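PDB 5FFP: immunity 23 family protein from Burkholderia dolosa AU0158, which probably serves as a CdiI-type immunity protein that protects its own cell by neutralising the toxin of a contact-dependent growth inhibition system. Local coordinates for residues E108-F113 against Y125-N130; N60-A65 against L114-E119; A10-A15 against G30-G35. One frame throughout, in Å; residues are numbered along the deposited sequence.

Interaction 1: E108-F113 against Y125-N130; sequences EGYYIF and YGFKEN
Phe127 turns the edge of its ring toward the face of Tyr110 in a tilted edge-to-face pair, with centroids 5.4 Å apart and planes at 57°. The touching atom is Phe127 CD1, which stands 4.1 Å from Tyr110 CE1 and over the rim of the tyrosine ring rather than its middle. With CG anti to its backbone N (chi1 179°), the Phe127 ring reaches across to the other segment, 108-113, where CD1 comes to 3.2 Å from Gly109 O and CE1 lies near Glu108 O. Lys128 CG sits over the centre of the same ring, and the lysine chain then bends at chi2, taking CE toward Glu108 O. These residues lie at the open end of the antiparallel beta hairpin formed by strands 110-117 and 120-127. Gly109 is the C-prime residue of the Schellman motif that ends helix 103-108, and its carbonyl accepts Lys128 N at 2.8 Å, in the carbonyl plane. Further along, Tyr111 and Gly126 form a hydrogen-bonded pair, Tyr111 N to Gly126 O and Gly126 N to Tyr111 O both measuring 3.2 Å. On the face shared with Tyr110 and Phe127, Ile112 CG1 meets Tyr125 CB at 3.8 Å. Tyr111 projects from the other face, its ring edge facing Lys128 N, and its hydroxyl is hydrogen-bonded to Gly90 O of the second subunit.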
loop_
_atom_site.group_PDB
_atom_site.type_symbol
_atom_site.label_atom_id
_atom_site.label_comp_id
_atom_site.label_asym_id
_atom_site.label_seq_id
_atom_site.Cartn_x
_atom_site.Cartn_y
_atom_site.Cartn_z
ATOM N N GLU A 108 1.238 -17.785 2.859
ATOM C CA GLU A 108 1.699 -18.817 1.939
ATOM C C GLU A 108 1.653 -18.349 0.484
ATOM O O GLU A 108 2.378 -18.864 -0.356
ATOM C CB GLU A 108 0.839 -20.064 2.062
ATOM C CG GLU A 108 1.211 -20.935 3.229
ATOM C CD GLU A 108 0.601 -22.299 3.077
ATOM O OE1 GLU A 108 -0.461 -22.377 2.411
ATOM O OE2 GLU A 108 1.175 -23.277 3.620
ATOM N N GLY A 109 0.765 -17.416 0.175
ATOM C CA GLY A 109 0.653 -16.909 -1.183
ATOM C C GLY A 109 -0.671 -17.140 -1.853
ATOM O O GLY A 109 -0.760 -17.075 -3.080
ATOM N N TYR A 110 -1.704 -17.422 -1.069
ATOM C CA TYR A 110 -3.041 -17.554 -1.620
ATOM C C TYR A 110 -3.709 -16.234 -1.412
ATOM O O TYR A 110 -3.890 -15.784 -0.289
ATOM C CB TYR A 110 -3.811 -18.674 -0.952
ATOM C CG TYR A 110 -3.257 -20.074 -1.223
ATOM C CD1 TYR A 110 -3.540 -20.739 -2.412
ATOM C CD2 TYR A 110 -2.500 -20.757 -0.260
ATOM C CE1 TYR A 110 -3.065 -22.024 -2.649
ATOM C CE2 TYR A 110 -2.018 -22.052 -0.486
ATOM C CZ TYR A 110 -2.296 -22.678 -1.676
ATOM O OH TYR A 110 -1.819 -23.952 -1.922
ATOM N N TYR A 111 -4.056 -15.595 -2.517
ATOM C CA TYR A 111 -4.724 -14.309 -2.479
ATOM C C TYR A 111 -6.143 -14.530 -2.932
ATOM O O TYR A 111 -6.382 -15.036 -4.026
ATOM C CB TYR A 111 -3.969 -13.308 -3.347
ATOM C CG TYR A 111 -2.646 -12.923 -2.686
ATOM C CD1 TYR A 111 -2.625 -12.039 -1.614
ATOM C CD2 TYR A 111 -1.445 -13.496 -3.087
ATOM C CE1 TYR A 111 -1.442 -11.722 -0.972
ATOM C CE2 TYR A 111 -0.250 -13.170 -2.452
ATOM C CZ TYR A 111 -0.257 -12.280 -1.394
ATOM O OH TYR A 111 0.916 -11.932 -0.744
ATOM N N ILE A 112 -7.086 -14.184 -2.065
ATOM C CA ILE A 112 -8.466 -14.558 -2.268
ATOM C C ILE A 112 -9.314 -13.337 -2.067
ATOM O O ILE A 112 -9.278 -12.732 -0.993
ATOM C CB ILE A 112 -8.869 -15.652 -1.269
ATOM C CG1 ILE A 112 -8.038 -16.918 -1.527
ATOM C CG2 ILE A 112 -10.356 -15.965 -1.396
ATOM C CD1 ILE A 112 -7.961 -17.811 -0.320
ATOM N N PHE A 113 -10.077 -12.977 -3.097
ATOM C CA PHE A 113 -10.753 -11.702 -3.107
ATOM C C PHE A 113 -12.256 -11.896 -3.171
ATOM O O PHE A 113 -12.729 -12.856 -3.767
ATOM C CB PHE A 113 -10.285 -10.863 -4.300
ATOM C CG PHE A 113 -8.793 -10.581 -4.323
ATOM C CD1 PHE A 113 -8.251 -9.517 -3.602
ATOM C CD2 PHE A 113 -7.947 -11.345 -5.112
ATOM C CE1 PHE A 113 -6.891 -9.244 -3.635
ATOM C CE2 PHE A 113 -6.589 -11.081 -5.164
ATOM C CZ PHE A 113 -6.056 -10.024 -4.425
ATOM N N TYR A 125 -9.643 -16.196 -6.649
ATOM C CA TYR A 125 -8.477 -16.697 -5.954
ATOM C C TYR A 125 -7.431 -17.144 -6.950
ATOM O O TYR A 125 -7.730 -17.490 -8.105
ATOM C CB TYR A 125 -8.873 -17.892 -5.100
ATOM C CG TYR A 125 -9.462 -19.043 -5.913
ATOM C CD1 TYR A 125 -8.630 -20.007 -6.487
ATOM C CD2 TYR A 125 -10.843 -19.164 -6.107
ATOM C CE1 TYR A 125 -9.145 -21.036 -7.236
ATOM C CE2 TYR A 125 -11.365 -20.211 -6.857
ATOM C CZ TYR A 125 -10.509 -21.128 -7.430
ATOM O OH TYR A 125 -10.980 -22.176 -8.178
ATOM N N GLY A 126 -6.194 -17.134 -6.492
ATOM C CA GLY A 126 -5.069 -17.696 -7.231
ATOM C C GLY A 126 -3.871 -17.765 -6.301
ATOM O O GLY A 126 -3.956 -17.383 -5.139
ATOM N N PHE A 127 -2.755 -18.256 -6.814
ATOM C CA PHE A 127 -1.531 -18.375 -6.036
ATOM C C PHE A 127 -0.497 -17.390 -6.588
ATOM O O PHE A 127 -0.122 -17.484 -7.752
ATOM C CB PHE A 127 -1.008 -19.813 -6.109
ATOM C CG PHE A 127 0.278 -20.035 -5.349
ATOM C CD1 PHE A 127 0.294 -19.996 -3.962
ATOM C CD2 PHE A 127 1.470 -20.293 -6.020
ATOM C CE1 PHE A 127 1.475 -20.205 -3.266
ATOM C CE2 PHE A 127 2.652 -20.503 -5.330
ATOM C CZ PHE A 127 2.656 -20.461 -3.951
ATOM N N LYS A 128 -0.068 -16.438 -5.757
ATOM C CA LYS A 128 1.023 -15.511 -6.099
ATOM C C LYS A 128 0.711 -14.731 -7.375
ATOM O O LYS A 128 -0.384 -14.166 -7.480
ATOM C CB LYS A 128 2.353 -16.257 -6.216
ATOM C CG LYS A 128 2.805 -16.962 -4.939
ATOM C CD LYS A 128 3.812 -16.143 -4.145
ATOM C CE LYS A 128 4.499 -17.000 -3.096
ATOM N NZ LYS A 128 5.721 -16.336 -2.559
ATOM N N GLU A 129 1.628 -14.711 -8.346
ATOM C CA GLU A 129 1.420 -13.916 -9.563
ATOM C C GLU A 129 0.929 -14.778 -10.740
ATOM O O GLU A 129 0.902 -14.316 -11.878
ATOM C CB GLU A 129 2.689 -13.096 -9.930
ATOM C CG GLU A 129 2.633 -11.645 -9.445
ATOM C CD GLU A 129 3.956 -10.878 -9.554
ATOM O OE1 GLU A 129 4.711 -11.005 -10.560
ATOM O OE2 GLU A 129 4.230 -10.097 -8.624
ATOM N N ASN A 130 0.517 -16.011 -10.450
ATOM C CA ASN A 130 -0.012 -16.917 -11.462
ATOM C C ASN A 130 -1.463 -16.576 -11.856
ATOM O O ASN A 130 -2.403 -17.272 -11.492
ATOM C CB ASN A 130 0.106 -18.351 -10.957
ATOM C CG ASN A 130 -0.177 -19.378 -12.045
ATOM O OD1 ASN A 130 -0.802 -19.074 -13.067
ATOM N ND2 ASN A 130 0.292 -20.608 -11.831
#

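Interaction 2: N60-A65 against L114-E119; sequences NTVEDA and LVEYDE
Val62 and Glu116 meet through both backbone and side chains, and two main-chain hydrogen bonds on either side of Glu63 set the register. Glu116 N donates to Val62 O at 3.0 Å in an almost straight bond (170° at the hydrogen), although the donor stands well above the carbonyl plane. Asp64 N returns the link to Glu116 O at 3.1 Å, this time in the carbonyl plane. Glu63 CA also makes a CA-H...O contact with Glu116 O.

A carboxylate grips the backbone just past the end of strand 110-117. Glu63 starts away from that strand, but its chain bends at chi2 (-91°) and brings the acid group back, where OE2 accepts Asp118 N at 3.1 Å on its syn side, 32° out of the carboxylate plane. OE1 receives a weak bond from the same N-H. It also lies 3.0 Å from Glu116 O, a pair of acceptors without a hydrogen bond between them; the two oxygens probably repel each other, which the Asp118 N-H may offset in part.

Apolar contacts lie along the crossing. Val62 CG2 packs on Glu116 CG at 3.8 Å, the two side chains running obliquely past each other, and reaches Leu114 CD2 at 4.1 Å. Ala65 CB approaches the edge of the Tyr117 ring, whose other neighbours include His69 in an edge-to-face pair. Val115 CG1 lies against the main chain and CB of Asp64.

Asp64 is the N-cap of helix 65-69, its OD1 accepting Leu67 N. The loop between helices 45-52 and 65-69 is thus joined to strand 110-117 by an isolated beta bridge, Glu63 with Glu116, one residue before a capped helix start.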
loop_
_atom_site.group_PDB
_atom_site.type_symbol
_atom_site.label_atom_id
_atom_site.label_comp_id
_atom_site.label_asym_id
_atom_site.label_seq_id
_atom_site.Cartn_x
_atom_site.Cartn_y
_atom_site.Cartn_z
ATOM N N ASN A 60 -18.528 -3.313 5.214
ATOM C CA ASN A 60 -18.699 -2.495 4.017
ATOM C C ASN A 60 -18.955 -3.362 2.816
ATOM O O ASN A 60 -18.511 -4.516 2.766
ATOM C CB ASN A 60 -17.439 -1.678 3.721
ATOM C CG ASN A 60 -17.042 -0.792 4.877
ATOM O OD1 ASN A 60 -17.621 0.276 5.083
ATOM N ND2 ASN A 60 -16.049 -1.225 5.642
ATOM N N THR A 61 -19.627 -2.772 1.828
ATOM C CA THR A 61 -19.870 -3.427 0.548
ATOM C C THR A 61 -18.587 -3.440 -0.261
ATOM O O THR A 61 -17.741 -2.568 -0.135
ATOM C CB THR A 61 -21.011 -2.740 -0.267
ATOM O OG1 THR A 61 -20.652 -1.397 -0.642
ATOM C CG2 THR A 61 -22.319 -2.724 0.550
ATOM N N VAL A 62 -18.444 -4.455 -1.080
ATOM C CA VAL A 62 -17.290 -4.566 -1.950
ATOM C C VAL A 62 -17.821 -4.807 -3.366
ATOM O O VAL A 62 -17.413 -5.727 -4.071
ATOM C CB VAL A 62 -16.280 -5.626 -1.415
ATOM C CG1 VAL A 62 -15.697 -5.151 -0.093
ATOM C CG2 VAL A 62 -16.922 -7.008 -1.223
ATOM N N GLU A 63 -18.775 -3.955 -3.750
ATOM C CA GLU A 63 -19.372 -3.975 -5.083
ATOM C C GLU A 63 -18.328 -3.602 -6.118
ATOM O O GLU A 63 -17.648 -2.582 -5.977
ATOM C CB GLU A 63 -20.520 -2.957 -5.157
ATOM C CG GLU A 63 -21.871 -3.457 -4.676
ATOM C CD GLU A 63 -22.697 -4.064 -5.800
ATOM O OE1 GLU A 63 -22.081 -4.532 -6.784
ATOM O OE2 GLU A 63 -23.953 -4.069 -5.708
ATOM N N ASP A 64 -18.197 -4.403 -7.164
ATOM C CA ASP A 64 -17.387 -3.982 -8.301
ATOM C C ASP A 64 -17.825 -4.703 -9.564
ATOM O O ASP A 64 -17.564 -5.900 -9.744
ATOM C CB ASP A 64 -15.892 -4.171 -8.048
ATOM C CG ASP A 64 -15.057 -3.565 -9.141
ATOM O OD1 ASP A 64 -15.277 -3.940 -10.308
ATOM O OD2 ASP A 64 -14.193 -2.725 -8.848
ATOM N N ALA A 65 -18.486 -3.945 -10.433
ATOM C CA ALA A 65 -19.186 -4.502 -11.579
ATOM C C ALA A 65 -18.220 -5.013 -12.626
ATOM O O ALA A 65 -18.447 -6.052 -13.243
ATOM C CB ALA A 65 -20.108 -3.453 -12.177
ATOM N N LEU A 114 -12.996 -10.980 -2.551
ATOM C CA LEU A 114 -14.438 -10.949 -2.638
ATOM C C LEU A 114 -14.882 -9.777 -3.532
ATOM O O LEU A 114 -14.498 -8.623 -3.288
ATOM C CB LEU A 114 -15.024 -10.772 -1.251
ATOM C CG LEU A 114 -16.523 -11.049 -1.083
ATOM C CD1 LEU A 114 -16.862 -12.482 -1.441
ATOM C CD2 LEU A 114 -16.963 -10.755 0.342
ATOM N N VAL A 115 -15.691 -10.069 -4.553
ATOM C CA VAL A 115 -16.345 -9.035 -5.368
ATOM C C VAL A 115 -17.854 -9.292 -5.368
ATOM O O VAL A 115 -18.305 -10.400 -5.675
ATOM C CB VAL A 115 -15.852 -9.081 -6.833
ATOM C CG1 VAL A 115 -16.636 -8.108 -7.705
ATOM C CG2 VAL A 115 -14.361 -8.796 -6.931
ATOM N N GLU A 116 -18.637 -8.267 -5.044
ATOM C CA GLU A 116 -20.082 -8.401 -4.996
ATOM C C GLU A 116 -20.702 -7.730 -6.228
ATOM O O GLU A 116 -20.111 -6.814 -6.797
ATOM C CB GLU A 116 -20.641 -7.768 -3.717
ATOM C CG GLU A 116 -20.184 -8.436 -2.427
ATOM C CD GLU A 116 -20.724 -7.708 -1.190
ATOM O OE1 GLU A 116 -21.267 -6.595 -1.353
ATOM O OE2 GLU A 116 -20.642 -8.236 -0.066
ATOM N N TYR A 117 -21.869 -8.225 -6.655
ATOM C CA TYR A 117 -22.656 -7.574 -7.674
ATOM C C TYR A 117 -24.128 -7.767 -7.373
ATOM O O TYR A 117 -24.618 -8.895 -7.349
ATOM C CB TYR A 117 -22.350 -8.099 -9.083
ATOM C CG TYR A 117 -23.184 -7.409 -10.158
ATOM C CD1 TYR A 117 -22.818 -6.163 -10.644
ATOM C CD2 TYR A 117 -24.343 -7.998 -10.665
ATOM C CE1 TYR A 117 -23.575 -5.516 -11.612
ATOM C CE2 TYR A 117 -25.113 -7.362 -11.635
ATOM C CZ TYR A 117 -24.720 -6.122 -12.106
ATOM O OH TYR A 117 -25.441 -5.475 -13.067
ATOM N N ASP A 118 -24.822 -6.663 -7.150
ATOM C CA ASP A 118 -26.234 -6.708 -6.893
ATOM C C ASP A 118 -26.496 -7.701 -5.742
ATOM O O ASP A 118 -26.210 -7.366 -4.589
ATOM C CB ASP A 118 -26.978 -7.033 -8.207
ATOM C CG ASP A 118 -28.442 -6.663 -8.152
ATOM O OD1 ASP A 118 -29.280 -7.454 -8.636
ATOM O OD2 ASP A 118 -28.750 -5.569 -7.628
ATOM N N GLU A 119 -26.981 -8.909 -6.064
ATOM C CA GLU A 119 -27.350 -9.937 -5.077
ATOM C C GLU A 119 -26.449 -11.200 -5.112
ATOM O O GLU A 119 -26.719 -12.183 -4.427
ATOM C CB GLU A 119 -28.834 -10.314 -5.244
ATOM C CG GLU A 119 -29.797 -9.249 -4.711
ATOM C CD GLU A 119 -29.535 -8.816 -3.261
ATOM O OE1 GLU A 119 -30.282 -7.927 -2.798
ATOM O OE2 GLU A 119 -28.615 -9.338 -2.573
#

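Interaction 3: A10-A15 against G30-G35; sequences AIWCDA and GYFMGG
Four backbone hydrogen bonds join Ala10 to Phe32 and Trp12 to Gly30 as antiparallel hydrogen-bonded pairs, with Ile11 and Tyr31 as the non-hydrogen-bonded pair between them and the strand axes at 153°. The shortest are Phe32 N to Ala10 O and Gly30 N to Trp12 O, both 2.8 Å. CA-H...O contacts from Tyr31 to Ala10 O and from Ile11 to Gly30 O lie between these bonds. On one face, Trp12 and Phe32 cross obliquely. Their planes are 30° apart but slid so far that the rings barely overlap, and contact is made by Trp12 CE3 on Phe32 CE2 at 3.5 Å. A chi1 of -160° swings the indole away from the backbone N of Trp12 and carries its six-membered ring to Phe32, while Ala10 CB lies 4.2 Å from Phe32 CB. The hairpin of strands 9-15 and 26-33 supplies the middle of a four-stranded antiparallel sheet, flanked by strands 2-3 and 36-44. On the opposite face Ile11 and Tyr31 lie side by side and point the same way, with Ile11 CG1 4.0 Å from Tyr31 CE1. Ile11 also packs against Val147, Val148 and Val151 of helix 143-154, and Tyr31 OH is hydrogen-bonded to Val100 O.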
loop_
_atom_site.group_PDB
_atom_site.type_symbol
_atom_site.label_atom_id
_atom_site.label_comp_id
_atom_site.label_asym_id
_atom_site.label_seq_id
_atom_site.Cartn_x
_atom_site.Cartn_y
_atom_site.Cartn_z
ATOM N N ALA A 10 -16.695 -22.667 2.249
ATOM C CA ALA A 10 -16.613 -23.109 3.627
ATOM C C ALA A 10 -15.232 -22.842 4.166
ATOM O O ALA A 10 -14.274 -22.707 3.395
ATOM C CB ALA A 10 -16.920 -24.585 3.718
ATOM N N ILE A 11 -15.145 -22.802 5.502
ATOM C CA ILE A 11 -13.880 -22.734 6.212
ATOM C C ILE A 11 -13.776 -23.959 7.041
ATOM O O ILE A 11 -14.706 -24.283 7.795
ATOM C CB ILE A 11 -13.818 -21.508 7.145
ATOM C CG1 ILE A 11 -14.085 -20.237 6.319
ATOM C CG2 ILE A 11 -12.430 -21.385 7.785
ATOM C CD1 ILE A 11 -14.115 -18.983 7.131
ATOM N N TRP A 12 -12.638 -24.631 6.928
ATOM C CA TRP A 12 -12.323 -25.774 7.710
ATOM C C TRP A 12 -11.130 -25.403 8.604
ATOM O O TRP A 12 -10.055 -25.029 8.068
ATOM C CB TRP A 12 -11.904 -26.879 6.741
ATOM C CG TRP A 12 -11.966 -28.279 7.263
ATOM C CD1 TRP A 12 -12.528 -28.700 8.412
ATOM C CD2 TRP A 12 -11.556 -29.452 6.569
ATOM N NE1 TRP A 12 -12.423 -30.065 8.514
ATOM C CE2 TRP A 12 -11.824 -30.540 7.387
ATOM C CE3 TRP A 12 -10.921 -29.676 5.344
ATOM C CZ2 TRP A 12 -11.495 -31.842 7.032
ATOM C CZ3 TRP A 12 -10.560 -30.988 5.001
ATOM C CH2 TRP A 12 -10.855 -32.037 5.833
ATOM N N CYS A 13 -11.272 -25.514 9.930
ATOM C CA CYS A 13 -10.115 -25.307 10.814
ATOM C C CYS A 13 -10.074 -26.152 12.115
ATOM O O CYS A 13 -11.117 -26.605 12.639
ATOM C CB CYS A 13 -9.945 -23.808 11.101
ATOM S SG CYS A 13 -11.353 -22.993 11.872
ATOM N N ASP A 14 -8.851 -26.474 12.562
ATOM C CA ASP A 14 -8.648 -27.179 13.804
ATOM C C ASP A 14 -7.247 -26.903 14.356
ATOM O O ASP A 14 -6.276 -26.922 13.629
ATOM C CB ASP A 14 -8.772 -28.695 13.588
ATOM C CG ASP A 14 -10.194 -29.202 13.647
ATOM O OD1 ASP A 14 -10.854 -29.063 14.701
ATOM O OD2 ASP A 14 -10.666 -29.723 12.608
ATOM N N ALA A 15 -7.172 -26.743 15.659
ATOM C CA ALA A 15 -5.957 -26.812 16.427
ATOM C C ALA A 15 -5.336 -28.212 16.393
ATOM O O ALA A 15 -6.050 -29.233 16.337
ATOM C CB ALA A 15 -6.274 -26.475 17.891
ATOM N N GLY A 30 -8.280 -23.859 6.210
ATOM C CA GLY A 30 -8.443 -23.925 4.775
ATOM C C GLY A 30 -9.756 -23.302 4.409
ATOM O O GLY A 30 -10.656 -23.264 5.222
ATOM N N TYR A 31 -9.819 -22.795 3.201
ATOM C CA TYR A 31 -11.032 -22.328 2.546
ATOM C C TYR A 31 -11.351 -23.366 1.444
ATOM O O TYR A 31 -10.469 -23.708 0.618
ATOM C CB TYR A 31 -10.771 -20.996 1.848
ATOM C CG TYR A 31 -10.760 -19.742 2.673
ATOM C CD1 TYR A 31 -10.770 -19.758 4.063
ATOM C CD2 TYR A 31 -10.674 -18.537 2.054
ATOM C CE1 TYR A 31 -10.740 -18.594 4.803
ATOM C CE2 TYR A 31 -10.632 -17.372 2.784
ATOM C CZ TYR A 31 -10.656 -17.415 4.165
ATOM O OH TYR A 31 -10.631 -16.220 4.858
ATOM N N PHE A 32 -12.578 -23.879 1.448
ATOM C CA PHE A 32 -13.140 -24.585 0.279
ATOM C C PHE A 32 -13.873 -23.549 -0.579
ATOM O O PHE A 32 -14.696 -22.783 -0.084
ATOM C CB PHE A 32 -14.199 -25.605 0.672
ATOM C CG PHE A 32 -13.668 -26.890 1.171
ATOM C CD1 PHE A 32 -13.312 -27.878 0.296
ATOM C CD2 PHE A 32 -13.611 -27.135 2.525
ATOM C CE1 PHE A 32 -12.824 -29.084 0.769
ATOM C CE2 PHE A 32 -13.123 -28.324 3.019
ATOM C CZ PHE A 32 -12.734 -29.312 2.139
HETATM N N MSE A 33 -13.580 -23.555 -1.865
HETATM C CA MSE A 33 -14.166 -22.604 -2.785
HETATM C C MSE A 33 -14.526 -23.391 -4.021
HETATM O O MSE A 33 -13.644 -23.972 -4.690
HETATM C CB MSE A 33 -13.142 -21.502 -3.050
HETATM C CG MSE A 33 -12.543 -20.931 -1.764
HETATM SE SE MSE A 33 -11.252 -19.528 -2.266
HETATM C CE MSE A 33 -9.728 -20.706 -2.709
ATOM N N GLY A 34 -15.832 -23.459 -4.298
ATOM C CA GLY A 34 -16.390 -24.277 -5.409
ATOM C C GLY A 34 -15.853 -25.677 -5.469
ATOM O O GLY A 34 -15.535 -26.185 -6.544
ATOM N N GLY A 35 -15.670 -26.278 -4.295
ATOM C CA GLY A 35 -15.119 -27.629 -4.171
ATOM C C GLY A 35 -13.612 -27.754 -4.084
ATOM O O GLY A 35 -13.098 -28.821 -3.722
#

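How the interactions relate
Interactions 1 and 2 share strand 110-117: residues 108-113 pair with 125-130 at one end of the hairpin, and 114-117 continue the same strand, which bridges to 60-65 at Glu116. Their centres are 19 Å apart. Interaction 3 belongs to the other sheet, its centre about 15 Å from that of interaction 1, and the two meet by packing. Met33, a selenomethionine, touches Tyr125 CG with its CE at 3.6 Å, Ile112 CD1 reaches Tyr31 CD2 at 3.7 Å, and Met33 SE lies 3.8 Å from Ile112 CG2. The face carrying Ile112 and Tyr125 is thus turned toward the four-stranded sheet. Interactions 2 and 3 do not touch, their nearest atoms being about 9 Å apart.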